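Local coordinates for sulfate permease family protein (PDB 4DGH) that probably takes part in anion transport across the membrane, the chain here being the STAS domain of a SulP-family permease, at residues 74-88 / 105-118. Sequence-based numbering, arbitrary orientation.
Sequences IQSFHKRGIKVLISG and LVGEQNVYPVFEGA
Strand 83-87 pairs in parallel with the short strand 111-112 through backbone bonds that alternate between the chains: Ile-86 N donates to Asn-110 O (3.0 Å), Tyr-112 N to Ile-86 O (2.8 Å) and Gly-88 N to Tyr-112 O. The last reaches its acceptor 18° from the carbonyl plane, and the same N-H has a weak second acceptor in Pro-113 O as the chains leave the sheet.

Apolar side chains pack on both faces. On the face of Ile-86 and Val-111, Val-106 at the end of helix 102-106 wedges between Val-84, Ile-86 and Ile-74; its CG1, anti to the carbonyl carbon, lies 4.0 Å from Ile-86 CD1 and also meets Ile-74 and Val-84. Leu-105 slides past Ile-74, CG to CG2 3.7 Å, and lays CD1 beside the His-78 ring, whose CE1 edge points at Leu-105 O. On the other face, Leu-85 CD2 touches Tyr-112 CE2 obliquely and Ala-118 O, while Ser-87 CB packs on Ala-118 CB (3.9 Å). Ser-87 OG, in plane at the Phe-115 ring edge, is buried without a polar partner.

Polar side chains and waters close the end near Lys-83. Asn-110 ND2 bonds almost straight to Val-106 O (2.8 Å, 177°), holding its amide across the extended Lys-83 chain; one water links OD1 to Lys-83 NZ, which also forms a salt bridge with Glu-125. Another water joins His-78 NE2 to Val-84 N and, weakly, to Val-106 O.

Strand 51-55 pairs with the other edge of strand 83-87. The contact thus adds strand 111-112 to the edge of the parallel sheet, between helices 102-106 and 115-128, in the alpha/beta fold of a STAS domain.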
loop_
_atom_site.group_PDB
_atom_site.type_symbol
_atom_site.label_atom_id
_atom_site.label_comp_id
_atom_site.label_asym_id
_atom_site.label_seq_id
_atom_site.Cartn_x
_atom_site.Cartn_y
_atom_site.Cartn_z
ATOM N N ILE A 74 -7.644 15.114 11.821
ATOM C CA ILE A 74 -7.518 15.648 13.172
ATOM C C ILE A 74 -8.865 15.991 13.759
ATOM O O ILE A 74 -9.108 15.807 14.980
ATOM C CB ILE A 74 -6.634 16.921 13.137
ATOM C CG1 ILE A 74 -5.185 16.476 12.849
ATOM C CG2 ILE A 74 -6.718 17.618 14.495
ATOM C CD1 ILE A 74 -4.285 17.645 12.506
ATOM N N GLN A 75 -9.724 16.602 12.946
ATOM C CA GLN A 75 -11.125 16.865 13.376
ATOM C C GLN A 75 -11.832 15.592 13.855
ATOM O O GLN A 75 -12.498 15.602 14.847
ATOM C CB GLN A 75 -11.928 17.537 12.270
ATOM C CG GLN A 75 -11.606 19.021 12.203
ATOM C CD GLN A 75 -12.114 19.708 10.947
ATOM O OE1 GLN A 75 -12.510 19.062 9.974
ATOM N NE2 GLN A 75 -12.082 21.046 10.962
ATOM N N SER A 76 -11.657 14.511 13.109
ATOM C CA SER A 76 -12.256 13.248 13.434
ATOM C C SER A 76 -11.695 12.664 14.746
ATOM O O SER A 76 -12.444 12.079 15.507
ATOM C CB SER A 76 -12.135 12.258 12.263
ATOM O OG SER A 76 -10.860 11.600 12.302
ATOM N N PHE A 77 -10.421 12.904 15.083
ATOM C CA PHE A 77 -9.901 12.462 16.399
ATOM C C PHE A 77 -10.409 13.361 17.532
ATOM O O PHE A 77 -10.735 12.894 18.616
ATOM C CB PHE A 77 -8.329 12.448 16.396
ATOM C CG PHE A 77 -7.735 11.599 15.282
ATOM C CD1 PHE A 77 -8.428 10.475 14.798
ATOM C CD2 PHE A 77 -6.495 11.884 14.749
ATOM C CE1 PHE A 77 -7.873 9.648 13.797
ATOM C CE2 PHE A 77 -5.921 11.089 13.732
ATOM C CZ PHE A 77 -6.602 9.960 13.271
ATOM N N HIS A 78 -10.430 14.664 17.297
ATOM C CA HIS A 78 -10.823 15.643 18.327
ATOM C C HIS A 78 -12.235 15.367 18.731
ATOM O O HIS A 78 -12.604 15.605 19.900
ATOM C CB HIS A 78 -10.790 17.118 17.820
ATOM C CG HIS A 78 -9.410 17.738 17.866
ATOM N ND1 HIS A 78 -9.126 18.965 17.342
ATOM C CD2 HIS A 78 -8.231 17.259 18.419
ATOM C CE1 HIS A 78 -7.815 19.237 17.557
ATOM N NE2 HIS A 78 -7.288 18.218 18.261
ATOM N N LYS A 79 -13.030 14.927 17.782
ATOM C CA LYS A 79 -14.432 14.789 18.131
ATOM C C LYS A 79 -14.658 13.546 19.005
ATOM O O LYS A 79 -15.714 13.449 19.639
ATOM C CB LYS A 79 -15.361 14.897 16.909
ATOM C CG LYS A 79 -15.414 13.654 16.104
ATOM C CD LYS A 79 -15.969 13.879 14.695
ATOM C CE LYS A 79 -16.015 12.534 13.996
ATOM N NZ LYS A 79 -16.385 12.623 12.556
ATOM N N ARG A 80 -13.703 12.601 19.073
ATOM C CA ARG A 80 -13.766 11.491 20.077
ATOM C C ARG A 80 -13.050 11.769 21.434
ATOM O O ARG A 80 -12.998 10.922 22.328
ATOM C CB ARG A 80 -13.295 10.145 19.518
ATOM C CG ARG A 80 -14.112 9.601 18.327
ATOM C CD ARG A 80 -14.176 8.070 18.240
ATOM N NE ARG A 80 -14.398 7.379 19.510
ATOM C CZ ARG A 80 -14.330 6.063 19.675
ATOM N NH1 ARG A 80 -14.088 5.236 18.617
ATOM N NH2 ARG A 80 -14.539 5.554 20.904
ATOM N N GLY A 81 -12.523 12.959 21.607
ATOM C CA GLY A 81 -11.882 13.283 22.827
ATOM C C GLY A 81 -10.373 13.086 22.774
ATOM O O GLY A 81 -9.717 13.287 23.802
ATOM N N ILE A 82 -9.805 12.814 21.604
ATOM C CA ILE A 82 -8.334 12.560 21.510
ATOM C C ILE A 82 -7.592 13.875 21.330
ATOM O O ILE A 82 -7.940 14.677 20.442
ATOM C CB ILE A 82 -8.000 11.599 20.391
ATOM C CG1 ILE A 82 -8.923 10.387 20.470
ATOM C CG2 ILE A 82 -6.488 11.210 20.448
ATOM C CD1 ILE A 82 -8.980 9.556 19.195
ATOM N N LYS A 83 -6.594 14.091 22.200
ATOM C CA LYS A 83 -5.660 15.193 22.050
ATOM C C LYS A 83 -4.572 14.784 21.063
ATOM O O LYS A 83 -3.981 13.708 21.198
ATOM C CB LYS A 83 -5.022 15.464 23.418
ATOM C CG LYS A 83 -3.950 16.510 23.430
ATOM C CD LYS A 83 -3.566 16.863 24.895
ATOM C CE LYS A 83 -2.754 18.127 24.907
ATOM N NZ LYS A 83 -2.482 18.604 26.326
ATOM N N VAL A 84 -4.333 15.615 20.072
ATOM C CA VAL A 84 -3.454 15.287 18.988
ATOM C C VAL A 84 -2.217 16.157 19.099
ATOM O O VAL A 84 -2.356 17.419 19.247
ATOM C CB VAL A 84 -4.128 15.473 17.638
ATOM C CG1 VAL A 84 -3.120 15.230 16.477
ATOM C CG2 VAL A 84 -5.428 14.654 17.546
ATOM N N LEU A 85 -1.045 15.512 19.215
ATOM C CA LEU A 85 0.219 16.224 19.094
ATOM C C LEU A 85 0.801 15.965 17.688
ATOM O O LEU A 85 0.572 14.910 17.121
ATOM C CB LEU A 85 1.260 15.748 20.118
ATOM C CG LEU A 85 1.151 16.103 21.611
ATOM C CD1 LEU A 85 -0.236 16.348 22.153
ATOM C CD2 LEU A 85 2.029 15.264 22.522
ATOM N N ILE A 86 1.607 16.917 17.186
ATOM C CA ILE A 86 2.251 16.737 15.934
ATOM C C ILE A 86 3.756 16.854 16.177
ATOM O O ILE A 86 4.221 17.775 16.936
ATOM C CB ILE A 86 1.781 17.836 15.013
ATOM C CG1 ILE A 86 0.295 17.596 14.583
ATOM C CG2 ILE A 86 2.743 17.974 13.831
ATOM C CD1 ILE A 86 -0.187 18.796 13.757
ATOM N N SER A 87 4.543 15.975 15.565
ATOM C CA SER A 87 6.019 16.104 15.661
ATOM C C SER A 87 6.673 15.952 14.312
ATOM O O SER A 87 6.120 15.351 13.447
ATOM C CB SER A 87 6.589 15.034 16.593
ATOM O OG SER A 87 6.283 13.687 16.175
ATOM N N GLY A 88 7.898 16.492 14.193
ATOM C CA GLY A 88 8.794 16.165 13.110
ATOM C C GLY A 88 8.562 16.881 11.780
ATOM O O GLY A 88 9.201 16.517 10.796
ATOM N N LEU A 105 -5.471 24.440 14.964
ATOM C CA LEU A 105 -6.342 23.331 15.296
ATOM C C LEU A 105 -5.829 22.511 16.446
ATOM O O LEU A 105 -6.588 22.125 17.313
ATOM C CB LEU A 105 -6.473 22.446 14.070
ATOM C CG LEU A 105 -7.417 21.270 14.063
ATOM C CD1 LEU A 105 -8.771 21.724 14.641
ATOM C CD2 LEU A 105 -7.468 20.766 12.600
ATOM N N VAL A 106 -4.546 22.183 16.453
ATOM C CA VAL A 106 -4.121 21.318 17.516
ATOM C C VAL A 106 -3.593 22.068 18.731
ATOM O O VAL A 106 -3.507 21.497 19.820
ATOM C CB VAL A 106 -3.026 20.305 17.123
ATOM C CG1 VAL A 106 -3.488 19.311 16.020
ATOM C CG2 VAL A 106 -1.789 21.044 16.749
ATOM N N GLY A 107 -3.241 23.344 18.540
ATOM C CA GLY A 107 -2.729 24.132 19.664
ATOM C C GLY A 107 -1.206 24.251 19.506
ATOM O O GLY A 107 -0.534 23.252 19.302
ATOM N N GLU A 108 -0.644 25.483 19.549
ATOM C CA GLU A 108 0.849 25.678 19.412
ATOM C C GLU A 108 1.624 24.832 20.375
ATOM O O GLU A 108 2.715 24.356 20.029
ATOM C CB GLU A 108 1.316 27.141 19.719
ATOM C CG GLU A 108 0.361 28.113 19.105
ATOM C CD GLU A 108 0.551 29.586 19.479
ATOM O OE1 GLU A 108 1.175 29.897 20.542
ATOM O OE2 GLU A 108 0.006 30.410 18.648
ATOM N N GLN A 109 1.090 24.676 21.576
ATOM C CA GLN A 109 1.820 23.987 22.649
ATOM C C GLN A 109 1.927 22.438 22.365
ATOM O O GLN A 109 2.708 21.738 23.007
ATOM C CB GLN A 109 1.190 24.271 24.013
ATOM C CG GLN A 109 -0.231 23.689 24.188
ATOM C CD GLN A 109 -1.385 24.588 23.604
ATOM O OE1 GLN A 109 -1.214 25.400 22.687
ATOM N NE2 GLN A 109 -2.552 24.456 24.197
ATOM N N ASN A 110 1.159 21.962 21.382
ATOM C CA ASN A 110 1.118 20.541 21.042
ATOM C C ASN A 110 1.869 20.217 19.765
ATOM O O ASN A 110 1.717 19.109 19.236
ATOM C CB ASN A 110 -0.359 20.159 20.936
ATOM C CG ASN A 110 -1.039 20.283 22.285
ATOM O OD1 ASN A 110 -0.452 19.984 23.335
ATOM N ND2 ASN A 110 -2.282 20.746 22.269
ATOM N N VAL A 111 2.670 21.170 19.261
ATOM C CA VAL A 111 3.475 20.942 18.064
ATOM C C VAL A 111 4.993 20.907 18.458
ATOM O O VAL A 111 5.454 21.787 19.170
ATOM C CB VAL A 111 3.217 22.033 16.974
ATOM C CG1 VAL A 111 4.059 21.732 15.696
ATOM C CG2 VAL A 111 1.750 22.030 16.578
ATOM N N TYR A 112 5.690 19.849 18.086
ATOM C CA TYR A 112 7.064 19.579 18.547
ATOM C C TYR A 112 7.982 19.428 17.382
ATOM O O TYR A 112 7.641 18.749 16.421
ATOM C CB TYR A 112 7.083 18.299 19.410
ATOM C CG TYR A 112 6.336 18.463 20.709
ATOM C CD1 TYR A 112 6.982 18.977 21.830
ATOM C CD2 TYR A 112 4.936 18.239 20.788
ATOM C CE1 TYR A 112 6.338 19.178 23.030
ATOM C CE2 TYR A 112 4.285 18.409 22.002
ATOM C CZ TYR A 112 5.002 18.896 23.102
ATOM O OH TYR A 112 4.353 19.127 24.292
ATOM N N PRO A 113 9.188 20.040 17.452
ATOM C CA PRO A 113 10.119 19.843 16.362
ATOM C C PRO A 113 10.536 18.387 16.192
ATOM O O PRO A 113 10.753 17.981 15.057
ATOM C CB PRO A 113 11.344 20.732 16.751
ATOM C CG PRO A 113 10.763 21.751 17.651
ATOM C CD PRO A 113 9.663 21.039 18.442
ATOM N N VAL A 114 10.625 17.567 17.251
ATOM C CA VAL A 114 11.043 16.150 17.025
ATOM C C VAL A 114 10.245 15.238 17.919
ATOM O O VAL A 114 9.692 15.647 18.930
ATOM C CB VAL A 114 12.555 15.795 17.363
ATOM C CG1 VAL A 114 13.453 15.952 16.165
ATOM C CG2 VAL A 114 13.074 16.546 18.563
ATOM N N PHE A 115 10.211 13.993 17.521
ATOM C CA PHE A 115 9.285 13.054 18.086
ATOM C C PHE A 115 9.616 12.861 19.554
ATOM O O PHE A 115 8.727 12.773 20.329
ATOM C CB PHE A 115 9.439 11.754 17.301
ATOM C CG PHE A 115 8.712 10.618 17.917
ATOM C CD1 PHE A 115 7.346 10.667 18.067
ATOM C CD2 PHE A 115 9.410 9.554 18.397
ATOM C CE1 PHE A 115 6.646 9.615 18.643
ATOM C CE2 PHE A 115 8.743 8.489 19.015
ATOM C CZ PHE A 115 7.352 8.510 19.105
ATOM N N GLU A 116 10.904 12.845 19.926
ATOM C CA GLU A 116 11.198 12.509 21.316
ATOM C C GLU A 116 10.661 13.580 22.252
ATOM O O GLU A 116 10.194 13.296 23.375
ATOM C CB GLU A 116 12.693 12.348 21.522
ATOM C CG GLU A 116 12.949 11.581 22.771
ATOM C CD GLU A 116 14.385 11.215 22.848
ATOM O OE1 GLU A 116 15.011 11.255 21.749
ATOM O OE2 GLU A 116 14.816 10.931 23.990
ATOM N N GLY A 117 10.632 14.819 21.790
ATOM C CA GLY A 117 10.020 15.797 22.718
ATOM C C GLY A 117 8.469 15.662 22.821
ATOM O O GLY A 117 7.876 15.892 23.907
ATOM N N ALA A 118 7.807 15.270 21.729
ATOM C CA ALA A 118 6.331 14.981 21.811
ATOM C C ALA A 118 6.045 13.796 22.730
ATOM O O ALA A 118 5.108 13.839 23.538
ATOM C CB ALA A 118 5.806 14.671 20.364
HETATM O O HOH W 1 -5.029 18.437 19.711
HETATM O O HOH W 2 -1.058 20.550 25.847
#